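Local coordinates for protein arylalkylamine N-Acetyltransferase 2 (Aedes aegypti, PDB 4FD5) that probably transfers acyl groups from acyl-CoA to arylalkylamines such as dopamine and serotonin, as a member of the GNAT acetyltransferase family, at residues N7-Y19 with L57-N71. Sequence-based numbering, arbitrary orientation.
Sequences NNIRFETISSKYY and LSTLKDNVSIMAISN
Ile9 lays CG2 against Ala68 CB (3.7 Å) at the start of the pairing between strand 10-13, the outermost strand at one end of the GNAT sheet, and its antiparallel neighbour 66-69. Arg10 and Ile69 form a hydrogen-bonded pair, with nearly straight N-H...O bonds both ways. The Arg10 chain bends at chi3 (66°), bringing one guanidinium face over Ile69 CG2, 3.4 Å from NH2, while Glu12 OE2 meets the guanidinium edge in plane as a salt bridge to NE. Phe11 turns to the other sheet face, where CE2 reaches Ala68 CB and the side chain also touches helix 147-161 (Leu147, Lys150, Lys154). Glu12 and Met67 repeat the two-bond pairing, and Ile14 N extends the ladder to Ser65 O, its donor 38° out of the carbonyl plane. Ile14 CD1 also meets Leu60 CD2 (3.9 Å), joining the residue just after the strand to helix 50-60. Further along, Tyr18 receives Met67 CE almost centrally over one face, 3.5 Å from the centroid and 4° off the normal, with SD completing a Met-aromatic contact; Ile69 CD1 touches Tyr18 CE1 at 3.4 Å. Tyr19 is sandwiched between Ser16 CA and Leu60 CB on opposite ring faces, and its OH donates to a water (2.7 Å) that in turn donates to Ile14 O and Asn63 OD1.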
loop_
_atom_site.group_PDB
_atom_site.type_symbol
_atom_site.label_atom_id
_atom_site.label_comp_id
_atom_site.label_asym_id
_atom_site.label_seq_id
_atom_site.Cartn_x
_atom_site.Cartn_y
_atom_site.Cartn_z
ATOM N N ASN A 7 20.432 13.764 -3.046
ATOM C CA ASN A 7 20.251 15.205 -3.094
ATOM C C ASN A 7 20.346 15.842 -1.728
ATOM O O ASN A 7 20.997 15.332 -0.817
ATOM C CB ASN A 7 18.854 15.533 -3.638
ATOM C CG ASN A 7 18.767 15.423 -5.120
ATOM O OD1 ASN A 7 18.374 16.375 -5.792
ATOM N ND2 ASN A 7 19.173 14.285 -5.654
ATOM N N ASN A 8 19.709 17.000 -1.628
ATOM C CA ASN A 8 19.096 17.415 -0.389
ATOM C C ASN A 8 17.612 17.135 -0.578
ATOM O O ASN A 8 16.862 17.977 -1.068
ATOM C CB ASN A 8 19.354 18.888 -0.090
ATOM C CG ASN A 8 20.459 19.084 0.931
ATOM O OD1 ASN A 8 20.665 18.240 1.805
ATOM N ND2 ASN A 8 21.186 20.193 0.819
ATOM N N ILE A 9 17.214 15.915 -0.239
ATOM C CA ILE A 9 15.830 15.491 -0.352
ATOM C C ILE A 9 15.095 15.953 0.896
ATOM O O ILE A 9 15.634 15.896 2.002
ATOM C CB ILE A 9 15.726 13.953 -0.485
ATOM C CG1 ILE A 9 16.448 13.464 -1.744
ATOM C CG2 ILE A 9 14.275 13.509 -0.507
ATOM C CD1 ILE A 9 15.718 13.767 -3.029
ATOM N N ARG A 10 13.863 16.410 0.704
ATOM C CA ARG A 10 13.033 16.923 1.773
ATOM C C ARG A 10 11.844 15.978 1.933
ATOM O O ARG A 10 11.387 15.395 0.953
ATOM C CB ARG A 10 12.550 18.318 1.370
ATOM C CG ARG A 10 11.897 19.120 2.449
ATOM C CD ARG A 10 11.708 20.567 1.992
ATOM N NE ARG A 10 10.762 20.701 0.880
ATOM C CZ ARG A 10 11.110 20.814 -0.400
ATOM N NH1 ARG A 10 12.390 20.807 -0.750
ATOM N NH2 ARG A 10 10.175 20.934 -1.337
ATOM N N PHE A 11 11.369 15.802 3.157
ATOM C CA PHE A 11 10.160 14.998 3.396
ATOM C C PHE A 11 9.036 15.900 3.862
ATOM O O PHE A 11 9.226 16.745 4.751
ATOM C CB PHE A 11 10.424 13.873 4.405
ATOM C CG PHE A 11 11.458 12.903 3.946
ATOM C CD1 PHE A 11 12.795 13.117 4.235
ATOM C CD2 PHE A 11 11.109 11.800 3.189
ATOM C CE1 PHE A 11 13.762 12.235 3.797
ATOM C CE2 PHE A 11 12.072 10.914 2.741
ATOM C CZ PHE A 11 13.399 11.132 3.046
ATOM N N GLU A 12 7.868 15.735 3.247
ATOM C CA GLU A 12 6.725 16.589 3.555
ATOM C C GLU A 12 5.441 15.777 3.557
ATOM O O GLU A 12 5.330 14.786 2.849
ATOM C CB GLU A 12 6.585 17.695 2.506
ATOM C CG GLU A 12 7.830 18.558 2.288
ATOM C CD GLU A 12 8.103 19.493 3.452
ATOM O OE1 GLU A 12 7.190 19.703 4.280
ATOM O OE2 GLU A 12 9.234 20.021 3.536
ATOM N N THR A 13 4.460 16.217 4.335
ATOM C CA THR A 13 3.120 15.638 4.232
ATOM C C THR A 13 2.530 16.090 2.895
ATOM O O THR A 13 2.710 17.240 2.505
ATOM C CB THR A 13 2.237 16.097 5.409
ATOM O OG1 THR A 13 2.846 15.704 6.649
ATOM C CG2 THR A 13 0.836 15.489 5.303
ATOM N N ILE A 14 1.832 15.202 2.183
ATOM C CA ILE A 14 1.361 15.534 0.837
ATOM C C ILE A 14 0.082 16.337 0.898
ATOM O O ILE A 14 -0.933 15.858 1.407
ATOM C CB ILE A 14 1.117 14.273 -0.030
ATOM C CG1 ILE A 14 2.378 13.397 -0.013
ATOM C CG2 ILE A 14 0.776 14.684 -1.468
ATOM C CD1 ILE A 14 2.274 12.114 -0.817
ATOM N N SER A 15 0.153 17.563 0.389
ATOM C CA SER A 15 -0.983 18.482 0.355
ATOM C C SER A 15 -1.634 18.435 -1.015
ATOM O O SER A 15 -1.066 17.892 -1.959
ATOM C CB SER A 15 -0.509 19.909 0.649
ATOM O OG SER A 15 0.232 20.410 -0.447
ATOM N N SER A 16 -2.820 19.022 -1.135
ATOM C CA SER A 16 -3.599 18.887 -2.372
ATOM C C SER A 16 -2.897 19.430 -3.625
ATOM O O SER A 16 -3.144 18.938 -4.729
ATOM C CB SER A 16 -4.990 19.523 -2.223
ATOM O OG SER A 16 -4.915 20.938 -2.092
ATOM N N LYS A 17 -2.039 20.438 -3.460
ATOM C CA LYS A 17 -1.342 21.008 -4.609
ATOM C C LYS A 17 -0.411 19.993 -5.268
ATOM O O LYS A 17 -0.005 20.168 -6.403
ATOM C CB LYS A 17 -0.567 22.268 -4.218
ATOM C CG LYS A 17 -1.469 23.423 -3.831
ATOM C CD LYS A 17 -0.708 24.731 -3.937
ATOM C CE LYS A 17 -1.600 25.925 -3.593
ATOM N NZ LYS A 17 -0.866 27.213 -3.716
ATOM N N TYR A 18 -0.084 18.930 -4.537
ATOM C CA TYR A 18 0.799 17.887 -5.051
ATOM C C TYR A 18 0.064 16.631 -5.497
ATOM O O TYR A 18 0.699 15.723 -6.052
ATOM C CB TYR A 18 1.850 17.493 -4.008
ATOM C CG TYR A 18 2.867 18.573 -3.787
ATOM C CD1 TYR A 18 4.049 18.582 -4.503
ATOM C CD2 TYR A 18 2.634 19.588 -2.880
ATOM C CE1 TYR A 18 4.993 19.581 -4.311
ATOM C CE2 TYR A 18 3.570 20.603 -2.689
ATOM C CZ TYR A 18 4.748 20.579 -3.406
ATOM O OH TYR A 18 5.698 21.567 -3.231
ATOM N N TYR A 19 -1.257 16.573 -5.289
ATOM C CA TYR A 19 -1.953 15.343 -5.634
ATOM C C TYR A 19 -1.722 14.908 -7.090
ATOM O O TYR A 19 -1.428 13.740 -7.353
ATOM C CB TYR A 19 -3.458 15.427 -5.357
ATOM C CG TYR A 19 -3.905 15.545 -3.913
ATOM C CD1 TYR A 19 -3.033 15.374 -2.841
ATOM C CD2 TYR A 19 -5.236 15.821 -3.626
ATOM C CE1 TYR A 19 -3.481 15.490 -1.523
ATOM C CE2 TYR A 19 -5.677 15.927 -2.349
ATOM C CZ TYR A 19 -4.814 15.759 -1.294
ATOM O OH TYR A 19 -5.309 15.892 -0.020
ATOM N N LEU A 57 -6.418 8.765 -4.590
ATOM C CA LEU A 57 -6.867 10.112 -4.237
ATOM C C LEU A 57 -7.605 10.101 -2.904
ATOM O O LEU A 57 -7.356 10.943 -2.038
ATOM C CB LEU A 57 -7.724 10.706 -5.352
ATOM C CG LEU A 57 -8.212 12.136 -5.125
ATOM C CD1 LEU A 57 -7.048 13.096 -4.941
ATOM C CD2 LEU A 57 -9.062 12.537 -6.329
ATOM N N SER A 58 -8.502 9.133 -2.728
ATOM C CA SER A 58 -9.188 9.003 -1.449
ATOM C C SER A 58 -8.185 8.863 -0.302
ATOM O O SER A 58 -8.314 9.503 0.745
ATOM C CB SER A 58 -10.142 7.810 -1.463
ATOM O OG SER A 58 -10.973 7.838 -0.317
ATOM N N THR A 59 -7.169 8.035 -0.517
ATOM C CA THR A 59 -6.140 7.852 0.500
ATOM C C THR A 59 -5.400 9.163 0.813
ATOM O O THR A 59 -5.224 9.523 1.985
ATOM C CB THR A 59 -5.150 6.773 0.061
ATOM O OG1 THR A 59 -5.841 5.518 0.029
ATOM C CG2 THR A 59 -3.959 6.688 1.053
ATOM N N LEU A 60 -4.981 9.861 -0.241
ATOM C CA LEU A 60 -4.284 11.129 -0.105
ATOM C C LEU A 60 -5.073 12.100 0.762
ATOM O O LEU A 60 -4.499 12.805 1.584
ATOM C CB LEU A 60 -3.999 11.761 -1.475
ATOM C CG LEU A 60 -2.822 11.138 -2.237
ATOM C CD1 LEU A 60 -2.772 11.581 -3.705
ATOM C CD2 LEU A 60 -1.515 11.468 -1.534
ATOM N N LYS A 61 -6.391 12.122 0.593
ATOM C CA LYS A 61 -7.199 13.067 1.371
ATOM C C LYS A 61 -7.253 12.812 2.881
ATOM O O LYS A 61 -7.730 13.667 3.644
ATOM C CB LYS A 61 -8.597 13.166 0.777
ATOM C CG LYS A 61 -8.578 13.866 -0.561
ATOM C CD LYS A 61 -9.882 13.691 -1.318
ATOM C CE LYS A 61 -9.807 14.416 -2.647
ATOM N NZ LYS A 61 -11.041 14.267 -3.462
ATOM N N ASP A 62 -6.749 11.662 3.329
ATOM C CA ASP A 62 -6.597 11.421 4.771
ATOM C C ASP A 62 -5.493 12.283 5.401
ATOM O O ASP A 62 -5.349 12.317 6.628
ATOM C CB ASP A 62 -6.324 9.941 5.078
ATOM C CG ASP A 62 -7.570 9.074 5.003
ATOM O OD1 ASP A 62 -8.709 9.615 4.970
ATOM O OD2 ASP A 62 -7.413 7.833 4.982
ATOM N N ASN A 63 -4.712 12.952 4.552
ATOM C CA ASN A 63 -3.728 13.934 4.984
ATOM C C ASN A 63 -2.643 13.334 5.879
ATOM O O ASN A 63 -2.135 13.996 6.785
ATOM C CB ASN A 63 -4.412 15.069 5.750
ATOM C CG ASN A 63 -3.597 16.347 5.735
ATOM O OD1 ASN A 63 -2.852 16.612 4.787
ATOM N ND2 ASN A 63 -3.740 17.155 6.787
ATOM N N VAL A 64 -2.290 12.079 5.629
ATOM C CA VAL A 64 -1.214 11.435 6.395
ATOM C C VAL A 64 -0.170 10.785 5.495
ATOM O O VAL A 64 0.643 9.983 5.973
ATOM C CB VAL A 64 -1.720 10.408 7.447
ATOM C CG1 VAL A 64 -2.456 11.120 8.590
ATOM C CG2 VAL A 64 -2.609 9.350 6.806
ATOM N N SER A 65 -0.185 11.124 4.204
ATOM C CA SER A 65 0.808 10.579 3.279
ATOM C C SER A 65 2.073 11.434 3.267
ATOM O O SER A 65 2.012 12.639 3.502
ATOM C CB SER A 65 0.234 10.494 1.864
ATOM O OG SER A 65 -0.914 9.658 1.853
ATOM N N ILE A 66 3.214 10.812 2.960
ATOM C CA ILE A 66 4.500 11.517 2.957
ATOM C C ILE A 66 5.123 11.454 1.564
ATOM O O ILE A 66 5.047 10.426 0.904
ATOM C CB ILE A 66 5.487 10.839 3.918
ATOM C CG1 ILE A 66 4.882 10.674 5.314
ATOM C CG2 ILE A 66 6.814 11.600 3.958
ATOM C CD1 ILE A 66 4.661 11.943 6.029
ATOM N N MET A 67 5.693 12.559 1.094
ATOM C CA MET A 67 6.507 12.555 -0.108
ATOM C C MET A 67 7.949 12.923 0.214
ATOM O O MET A 67 8.237 13.716 1.140
ATOM C CB MET A 67 5.961 13.527 -1.168
ATOM C CG MET A 67 5.804 14.936 -0.665
ATOM S SD MET A 67 5.067 15.971 -1.949
ATOM C CE MET A 67 5.131 17.571 -1.117
ATOM N N ALA A 68 8.844 12.299 -0.540
ATOM C CA ALA A 68 10.220 12.721 -0.642
ATOM C C ALA A 68 10.319 13.518 -1.928
ATOM O O ALA A 68 10.026 13.017 -3.033
ATOM C CB ALA A 68 11.155 11.511 -0.699
ATOM N N ILE A 69 10.731 14.768 -1.762
ATOM C CA ILE A 69 10.757 15.717 -2.862
ATOM C C ILE A 69 12.157 16.343 -2.988
ATOM O O ILE A 69 12.785 16.700 -1.993
ATOM C CB ILE A 69 9.605 16.752 -2.677
ATOM C CG1 ILE A 69 9.455 17.629 -3.910
ATOM C CG2 ILE A 69 9.812 17.575 -1.448
ATOM C CD1 ILE A 69 8.128 18.379 -3.933
ATOM N N SER A 70 12.653 16.428 -4.212
ATOM C CA SER A 70 14.024 16.868 -4.445
ATOM C C SER A 70 14.125 18.390 -4.474
ATOM O O SER A 70 13.111 19.085 -4.403
ATOM C CB SER A 70 14.570 16.274 -5.741
ATOM O OG SER A 70 13.874 16.784 -6.861
ATOM N N ASN A 71 15.354 18.896 -4.575
ATOM C CA ASN A 71 15.612 20.342 -4.596
ATOM C C ASN A 71 14.884 21.067 -5.726
ATOM O O ASN A 71 14.480 22.224 -5.575
ATOM C CB ASN A 71 17.116 20.610 -4.685
ATOM C CG ASN A 71 17.701 20.221 -6.037
ATOM O OD1 ASN A 71 17.277 19.246 -6.655
ATOM N ND2 ASN A 71 18.680 20.995 -6.503
HETATM O O HOH W 1 14.631 19.198 -1.550
HETATM O O HOH W 2 -1.657 13.271 2.431
HETATM O O HOH W 3 -3.568 16.506 1.920
#